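Local coordinates for protein catechol O-methyltransferase (Niastella koreensis, PDB 7CVW) that transfers a methyl group from S-adenosyl-L-methionine to a catechol hydroxyl with the help of a magnesium ion, giving meta- and para-methylated products in equal proportion, at residues 64-69 against 85-90; 135-140 against 163-168. All coordinates share one frame; numbering follows the deposited sequence.

Contact 1: residues 64-69 against 85-90; sequences LGTLAG and LITLEY. With SAH (S-adenosyl-L-homocysteine), chain E.
L64 and L88 pair as a parallel bridge, CA to CA 4.9 Å, and G65 N donates to L88 O in the carbonyl plane at 2.8 Å, just where strand 60-64 of the Rossmann-like methyltransferase sheet runs into its glycine-containing cofactor loop. On one side of the sheet the leucines of the bridge lie alongside each other and point the same way, methyl to methyl, against helix 118-128. Beyond the bridge the loop bends over strand 84-89 through a type II' turn, T66 to G69, which leads into helix 70-76. The phi of 97° at G65 suits glycine, and G65 O accepts a hydrogen bond from N of S-adenosyl-L-homocysteine at 3.0 Å. T66 and T87 cross at about a right angle, with their OG1 atoms 2.7 Å apart; T87 OG1 is also hydrogen-bonded to E63. E89 carries the cofactor end of the contact. Its CG is anti to the backbone N (chi1 174°) and the chain then bends at chi2, which turns the carboxylate back to the loop and the ribose. L67 N reaches E89 OE1 at 3.0 Å from above the carboxylate plane, and T66 N adds a weak bond to the same oxygen. The two ribose hydroxyls divide between the two oxygens: O3' donates to E89 OE1 and O2' to E89 OE2, each at 2.6 Å.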
loop_
_atom_site.group_PDB
_atom_site.type_symbol
_atom_site.label_atom_id
_atom_site.label_comp_id
_atom_site.label_asym_id
_atom_site.label_seq_id
_atom_site.Cartn_x
_atom_site.Cartn_y
_atom_site.Cartn_z
ATOM N N LEU A 64 -13.975 -9.565 -7.013
ATOM C CA LEU A 64 -14.904 -9.326 -8.147
ATOM C C LEU A 64 -14.035 -9.169 -9.380
ATOM O O LEU A 64 -13.230 -8.232 -9.410
ATOM C CB LEU A 64 -15.707 -8.047 -7.921
ATOM C CG LEU A 64 -16.875 -8.114 -6.954
ATOM C CD1 LEU A 64 -16.526 -8.763 -5.650
ATOM C CD2 LEU A 64 -17.436 -6.721 -6.706
ATOM N N GLY A 65 -14.212 -10.056 -10.343
ATOM C CA GLY A 65 -13.468 -9.990 -11.596
ATOM C C GLY A 65 -12.271 -10.916 -11.549
ATOM O O GLY A 65 -11.197 -10.515 -11.071
ATOM N N THR A 66 -12.415 -12.128 -12.060
ATOM C CA THR A 66 -11.362 -13.165 -11.975
ATOM C C THR A 66 -10.401 -13.097 -13.168
ATOM O O THR A 66 -9.173 -13.268 -12.963
ATOM C CB THR A 66 -12.030 -14.539 -11.915
ATOM O OG1 THR A 66 -13.158 -14.498 -11.041
ATOM C CG2 THR A 66 -11.057 -15.618 -11.497
ATOM N N LEU A 67 -10.948 -12.890 -14.353
ATOM C CA LEU A 67 -10.159 -13.012 -15.603
ATOM C C LEU A 67 -9.564 -14.430 -15.652
ATOM O O LEU A 67 -10.326 -15.341 -15.673
ATOM C CB LEU A 67 -9.127 -11.895 -15.749
ATOM C CG LEU A 67 -8.489 -11.784 -17.133
ATOM C CD1 LEU A 67 -9.504 -11.343 -18.165
ATOM C CD2 LEU A 67 -7.360 -10.776 -17.069
ATOM N N ALA A 68 -8.236 -14.560 -15.673
ATOM C CA ALA A 68 -7.579 -15.886 -15.724
ATOM C C ALA A 68 -7.126 -16.323 -14.320
ATOM O O ALA A 68 -6.437 -17.329 -14.206
ATOM C CB ALA A 68 -6.431 -15.812 -16.706
ATOM N N GLY A 69 -7.468 -15.569 -13.279
ATOM C CA GLY A 69 -7.139 -15.944 -11.897
ATOM C C GLY A 69 -5.749 -15.506 -11.472
ATOM O O GLY A 69 -5.273 -16.032 -10.459
ATOM N N LEU A 85 -11.156 -18.208 -0.667
ATOM C CA LEU A 85 -11.337 -17.033 -1.542
ATOM C C LEU A 85 -12.498 -17.327 -2.493
ATOM O O LEU A 85 -12.503 -18.351 -3.185
ATOM C CB LEU A 85 -10.029 -16.748 -2.276
ATOM C CG LEU A 85 -9.973 -15.430 -3.050
ATOM C CD1 LEU A 85 -8.537 -14.964 -3.190
ATOM C CD2 LEU A 85 -10.625 -15.561 -4.406
ATOM N N ILE A 86 -13.480 -16.452 -2.498
ATOM C CA ILE A 86 -14.615 -16.515 -3.458
ATOM C C ILE A 86 -14.366 -15.447 -4.526
ATOM O O ILE A 86 -14.085 -14.315 -4.170
ATOM C CB ILE A 86 -15.944 -16.294 -2.716
ATOM C CG1 ILE A 86 -16.161 -17.367 -1.643
ATOM C CG2 ILE A 86 -17.070 -16.248 -3.722
ATOM C CD1 ILE A 86 -17.381 -17.131 -0.773
ATOM N N THR A 87 -14.371 -15.819 -5.799
ATOM C CA THR A 87 -14.126 -14.843 -6.896
ATOM C C THR A 87 -15.301 -14.912 -7.856
ATOM O O THR A 87 -15.778 -16.040 -8.138
ATOM C CB THR A 87 -12.746 -15.089 -7.514
ATOM O OG1 THR A 87 -12.466 -14.068 -8.486
ATOM C CG2 THR A 87 -12.626 -16.461 -8.131
ATOM N N LEU A 88 -15.738 -13.758 -8.346
ATOM C CA LEU A 88 -16.945 -13.631 -9.194
ATOM C C LEU A 88 -16.513 -13.273 -10.612
ATOM O O LEU A 88 -15.667 -12.387 -10.791
ATOM C CB LEU A 88 -17.871 -12.563 -8.631
ATOM C CG LEU A 88 -18.205 -12.669 -7.148
ATOM C CD1 LEU A 88 -19.296 -11.678 -6.746
ATOM C CD2 LEU A 88 -18.517 -14.076 -6.711
ATOM N N GLU A 89 -16.997 -14.030 -11.593
ATOM C CA GLU A 89 -16.618 -13.827 -13.000
ATOM C C GLU A 89 -17.841 -14.035 -13.884
ATOM O O GLU A 89 -18.379 -15.151 -13.898
ATOM C CB GLU A 89 -15.502 -14.808 -13.361
ATOM C CG GLU A 89 -15.152 -14.772 -14.839
ATOM C CD GLU A 89 -14.780 -13.381 -15.342
ATOM O OE1 GLU A 89 -13.884 -12.722 -14.743
ATOM O OE2 GLU A 89 -15.396 -12.931 -16.328
ATOM N N TYR A 90 -18.210 -13.015 -14.656
ATOM C CA TYR A 90 -19.424 -13.018 -15.524
ATOM C C TYR A 90 -19.228 -13.902 -16.758
ATOM O O TYR A 90 -20.231 -14.511 -17.212
ATOM C CB TYR A 90 -19.752 -11.567 -15.910
ATOM C CG TYR A 90 -20.696 -11.300 -17.054
ATOM C CD1 TYR A 90 -21.952 -11.889 -17.091
ATOM C CD2 TYR A 90 -20.386 -10.369 -18.030
ATOM C CE1 TYR A 90 -22.853 -11.597 -18.101
ATOM C CE2 TYR A 90 -21.261 -10.081 -19.055
ATOM C CZ TYR A 90 -22.500 -10.699 -19.095
ATOM O OH TYR A 90 -23.383 -10.404 -20.098
HETATM N N SAH E . -8.528 -9.263 -11.198
HETATM C CA SAH E . -8.069 -9.830 -12.481
HETATM C CB SAH E . -8.534 -8.959 -13.658
HETATM C CG SAH E . -10.014 -8.801 -13.766
HETATM S SD SAH E . -10.317 -8.116 -15.444
HETATM C C SAH E . -6.542 -9.895 -12.411
HETATM O O SAH E . -6.015 -10.898 -12.733
HETATM O OXT SAH E . -6.003 -8.905 -12.053
HETATM C "C5'" SAH E . -12.104 -7.783 -15.333
HETATM C "C4'" SAH E . -12.903 -9.056 -15.289
HETATM O "O4'" SAH E . -14.226 -8.691 -14.876
HETATM C "C3'" SAH E . -13.081 -9.805 -16.628
HETATM O "O3'" SAH E . -12.725 -11.172 -16.536
HETATM C "C2'" SAH E . -14.570 -9.648 -16.946
HETATM O "O2'" SAH E . -15.118 -10.724 -17.658
HETATM C "C1'" SAH E . -15.130 -9.522 -15.542
HETATM N N9 SAH E . -16.449 -8.938 -15.464
HETATM C C8 SAH E . -17.025 -8.045 -16.318
HETATM N N7 SAH E . -18.249 -7.738 -15.990
HETATM C C5 SAH E . -18.500 -8.473 -14.850
HETATM C C6 SAH E . -19.623 -8.582 -14.006
HETATM N N6 SAH E . -20.757 -7.945 -14.214
HETATM N N1 SAH E . -19.535 -9.412 -12.964
HETATM C C2 SAH E . -18.391 -10.066 -12.768
HETATM N N3 SAH E . -17.289 -10.057 -13.496
HETATM C C4 SAH E . -17.391 -9.214 -14.518
#

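Contact 2: residues 135-140 against 163-168. With MG (magnesium ion), chain C; SAH (S-adenosyl-L-homocysteine), chain E.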
loop_
_atom_site.group_PDB
_atom_site.type_symbol
_atom_site.label_atom_id
_atom_site.label_comp_id
_atom_site.label_asym_id
_atom_site.label_seq_id
_atom_site.Cartn_x
_atom_site.Cartn_y
_atom_site.Cartn_z
ATOM N N MET A 135 -10.738 -9.250 3.459
ATOM C CA MET A 135 -10.236 -8.429 2.333
ATOM C C MET A 135 -11.153 -8.635 1.132
ATOM O O MET A 135 -11.608 -9.769 0.907
ATOM C CB MET A 135 -8.802 -8.798 1.979
ATOM C CG MET A 135 -8.229 -7.954 0.876
ATOM S SD MET A 135 -6.473 -8.315 0.705
ATOM C CE MET A 135 -6.046 -7.507 -0.832
ATOM N N ILE A 136 -11.443 -7.544 0.424
ATOM C CA ILE A 136 -12.328 -7.558 -0.770
ATOM C C ILE A 136 -11.596 -6.819 -1.870
ATOM O O ILE A 136 -11.160 -5.669 -1.610
ATOM C CB ILE A 136 -13.711 -6.950 -0.467
ATOM C CG1 ILE A 136 -14.365 -7.666 0.721
ATOM C CG2 ILE A 136 -14.594 -6.994 -1.703
ATOM C CD1 ILE A 136 -15.692 -7.127 1.140
ATOM N N PHE A 137 -11.448 -7.451 -3.027
ATOM C CA PHE A 137 -10.792 -6.849 -4.209
ATOM C C PHE A 137 -11.854 -6.632 -5.271
ATOM O O PHE A 137 -12.382 -7.603 -5.808
ATOM C CB PHE A 137 -9.617 -7.705 -4.685
ATOM C CG PHE A 137 -8.831 -7.131 -5.838
ATOM C CD1 PHE A 137 -8.392 -5.815 -5.803
ATOM C CD2 PHE A 137 -8.491 -7.902 -6.948
ATOM C CE1 PHE A 137 -7.663 -5.290 -6.856
ATOM C CE2 PHE A 137 -7.757 -7.365 -7.993
ATOM C CZ PHE A 137 -7.325 -6.068 -7.935
ATOM N N ILE A 138 -12.172 -5.376 -5.541
ATOM C CA ILE A 138 -13.145 -4.956 -6.581
ATOM C C ILE A 138 -12.384 -4.688 -7.878
ATOM O O ILE A 138 -11.599 -3.722 -7.940
ATOM C CB ILE A 138 -13.921 -3.720 -6.139
ATOM C CG1 ILE A 138 -14.630 -3.971 -4.809
ATOM C CG2 ILE A 138 -14.878 -3.301 -7.244
ATOM C CD1 ILE A 138 -15.378 -2.772 -4.291
ATOM N N ASP A 139 -12.592 -5.545 -8.873
ATOM C CA ASP A 139 -11.816 -5.441 -10.131
ATOM C C ASP A 139 -12.613 -6.017 -11.293
ATOM O O ASP A 139 -12.013 -6.604 -12.177
ATOM C CB ASP A 139 -10.450 -6.102 -9.985
ATOM C CG ASP A 139 -9.508 -5.650 -11.081
ATOM O OD1 ASP A 139 -9.725 -4.494 -11.594
ATOM O OD2 ASP A 139 -8.564 -6.455 -11.422
ATOM N N ALA A 140 -13.914 -5.762 -11.330
ATOM C CA ALA A 140 -14.722 -6.339 -12.426
ATOM C C ALA A 140 -15.050 -5.241 -13.440
ATOM O O ALA A 140 -14.169 -4.551 -13.813
ATOM C CB ALA A 140 -15.979 -6.952 -11.853
ATOM N N VAL A 163 -10.149 -3.016 -1.541
ATOM C CA VAL A 163 -9.227 -2.494 -2.577
ATOM C C VAL A 163 -10.001 -2.444 -3.884
ATOM O O VAL A 163 -10.677 -3.445 -4.202
ATOM C CB VAL A 163 -7.992 -3.397 -2.716
ATOM C CG1 VAL A 163 -7.052 -2.876 -3.790
ATOM C CG2 VAL A 163 -7.280 -3.550 -1.397
ATOM N N ALA A 164 -9.925 -1.342 -4.609
ATOM C CA ALA A 164 -10.592 -1.205 -5.918
ATOM C C ALA A 164 -9.540 -0.824 -6.949
ATOM O O ALA A 164 -8.866 0.200 -6.748
ATOM C CB ALA A 164 -11.702 -0.173 -5.874
ATOM N N ASP A 165 -9.386 -1.612 -8.010
ATOM C CA ASP A 165 -8.347 -1.341 -9.030
ATOM C C ASP A 165 -8.876 -0.378 -10.099
ATOM O O ASP A 165 -10.096 -0.329 -10.336
ATOM C CB ASP A 165 -7.857 -2.646 -9.666
ATOM C CG ASP A 165 -6.564 -2.545 -10.443
ATOM O OD1 ASP A 165 -5.772 -1.643 -10.123
ATOM O OD2 ASP A 165 -6.343 -3.396 -11.356
ATOM N N ASN A 166 -7.954 0.326 -10.770
ATOM C CA ASN A 166 -8.260 1.073 -12.026
ATOM C C ASN A 166 -9.143 2.293 -11.739
ATOM O O ASN A 166 -10.129 2.530 -12.462
ATOM C CB ASN A 166 -8.918 0.179 -13.081
ATOM C CG ASN A 166 -8.156 -1.113 -13.322
ATOM O OD1 ASN A 166 -8.698 -2.189 -13.084
ATOM N ND2 ASN A 166 -6.912 -1.018 -13.768
ATOM N N VAL A 167 -8.772 3.101 -10.748
ATOM C CA VAL A 167 -9.593 4.280 -10.348
ATOM C C VAL A 167 -8.953 5.605 -10.797
ATOM O O VAL A 167 -9.554 6.626 -10.461
ATOM C CB VAL A 167 -9.899 4.269 -8.844
ATOM C CG1 VAL A 167 -10.720 3.043 -8.458
ATOM C CG2 VAL A 167 -8.647 4.417 -8.007
ATOM N N ILE A 168 -7.871 5.605 -11.582
ATOM C CA ILE A 168 -7.183 6.847 -12.060
ATOM C C ILE A 168 -7.163 6.923 -13.594
ATOM O O ILE A 168 -7.317 8.029 -14.129
ATOM C CB ILE A 168 -5.776 6.968 -11.437
ATOM C CG1 ILE A 168 -5.860 7.222 -9.928
ATOM C CG2 ILE A 168 -4.951 8.046 -12.119
ATOM C CD1 ILE A 168 -6.683 8.429 -9.515
HETATM MG MG MG C . -7.774 -4.425 -12.955
HETATM N N SAH E . -8.528 -9.263 -11.198
HETATM C CA SAH E . -8.069 -9.830 -12.481
HETATM C CB SAH E . -8.534 -8.959 -13.658
HETATM C CG SAH E . -10.014 -8.801 -13.766
HETATM S SD SAH E . -10.317 -8.116 -15.444
HETATM C C SAH E . -6.542 -9.895 -12.411
HETATM O O SAH E . -6.015 -10.898 -12.733
HETATM O OXT SAH E . -6.003 -8.905 -12.053
HETATM C "C5'" SAH E . -12.104 -7.783 -15.333
HETATM C "C4'" SAH E . -12.903 -9.056 -15.289
HETATM O "O4'" SAH E . -14.226 -8.691 -14.876
HETATM C "C3'" SAH E . -13.081 -9.805 -16.628
HETATM O "O3'" SAH E . -12.725 -11.172 -16.536
HETATM C "C2'" SAH E . -14.570 -9.648 -16.946
HETATM O "O2'" SAH E . -15.118 -10.724 -17.658
HETATM C "C1'" SAH E . -15.130 -9.522 -15.542
HETATM N N9 SAH E . -16.449 -8.938 -15.464
HETATM C C8 SAH E . -17.025 -8.045 -16.318
HETATM N N7 SAH E . -18.249 -7.738 -15.990
HETATM C C5 SAH E . -18.500 -8.473 -14.850
HETATM C C6 SAH E . -19.623 -8.582 -14.006
HETATM N N6 SAH E . -20.757 -7.945 -14.214
HETATM N N1 SAH E . -19.535 -9.412 -12.964
HETATM C C2 SAH E . -18.391 -10.066 -12.768
HETATM N N3 SAH E . -17.289 -10.057 -13.496
HETATM C C4 SAH E . -17.391 -9.214 -14.518
HETATM O O HOH W 1 -6.203 -6.185 -13.296
HETATM O O HOH W 2 -9.527 -4.991 -14.645
#
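The magnesium site of this cation-dependent O-methyltransferase is built at the C-terminal ends of two neighbouring parallel strands, 133-138 and 160-165, of the Rossmann-like sheet. The axes of segments 135-138 and 163-165 approach to 4.7 Å, with 16° between their directions, and three backbone bonds fix the register: V163 N to I136 O and I138 N to V163 O, both 2.8 Å, then D165 N to I138 O. On one face of the sheet V163 CG1 meets the F137 ring at CD1, 3.8 Å away, while CG2 approaches the M135 methyl; on the other, I138 packs on A164 beside Y145. The F137 ring, placed by a CG anti to the backbone N (chi1 -177°), continues toward the metal end, where its CE1 lies near D165 CB and one face carries D139 CB, offset toward the rim. D139 and D165 point the same way side by side, their carboxylate planes 62° apart, whereas the N166 side chain crosses D139 at about a right angle. D139 OD1, D165 OD2 and N166 OD1 each bind magnesium at 2.4 Å, joined by two waters; D139 OD2 lies farther, 2.7 Å from the ion, making an unsymmetrical chelate. The closeness of D139 OD1 to N166 OD1, 2.9 Å, reflects their shared cation; K142 NZ also bonds N166 OD1 and, weakly, D139 OD1. N166 ND2 is hydrogen-bonded to D213, which probably helps fix the amide's rotation. D139 OD2, bound to the metal as well, accepts a hydrogen bond from N of S-adenosyl-L-homocysteine at 2.8 Å.

Contact 1 closes before contact 2 opens along the chain, and their centres lie about 12 Å apart in one mixed sheet. Strand 60-64 is flanked by 84-89 and 133-138, and the latter is followed by 160-165, so the two contacts occupy adjacent strand pairs. They meet directly at the central pair, where L64 N lies 2.8 Å from F137 O, a probable hydrogen bond, and the A140 methyl packs against the L64-G65 backbone. Both lie at the C-terminal ends of these parallel strands and touch S-adenosyl-L-homocysteine. Contact 1 holds the ribose, contact 2 the metal, and both grip the amino group, placing cofactor and magnesium in one active-site cleft.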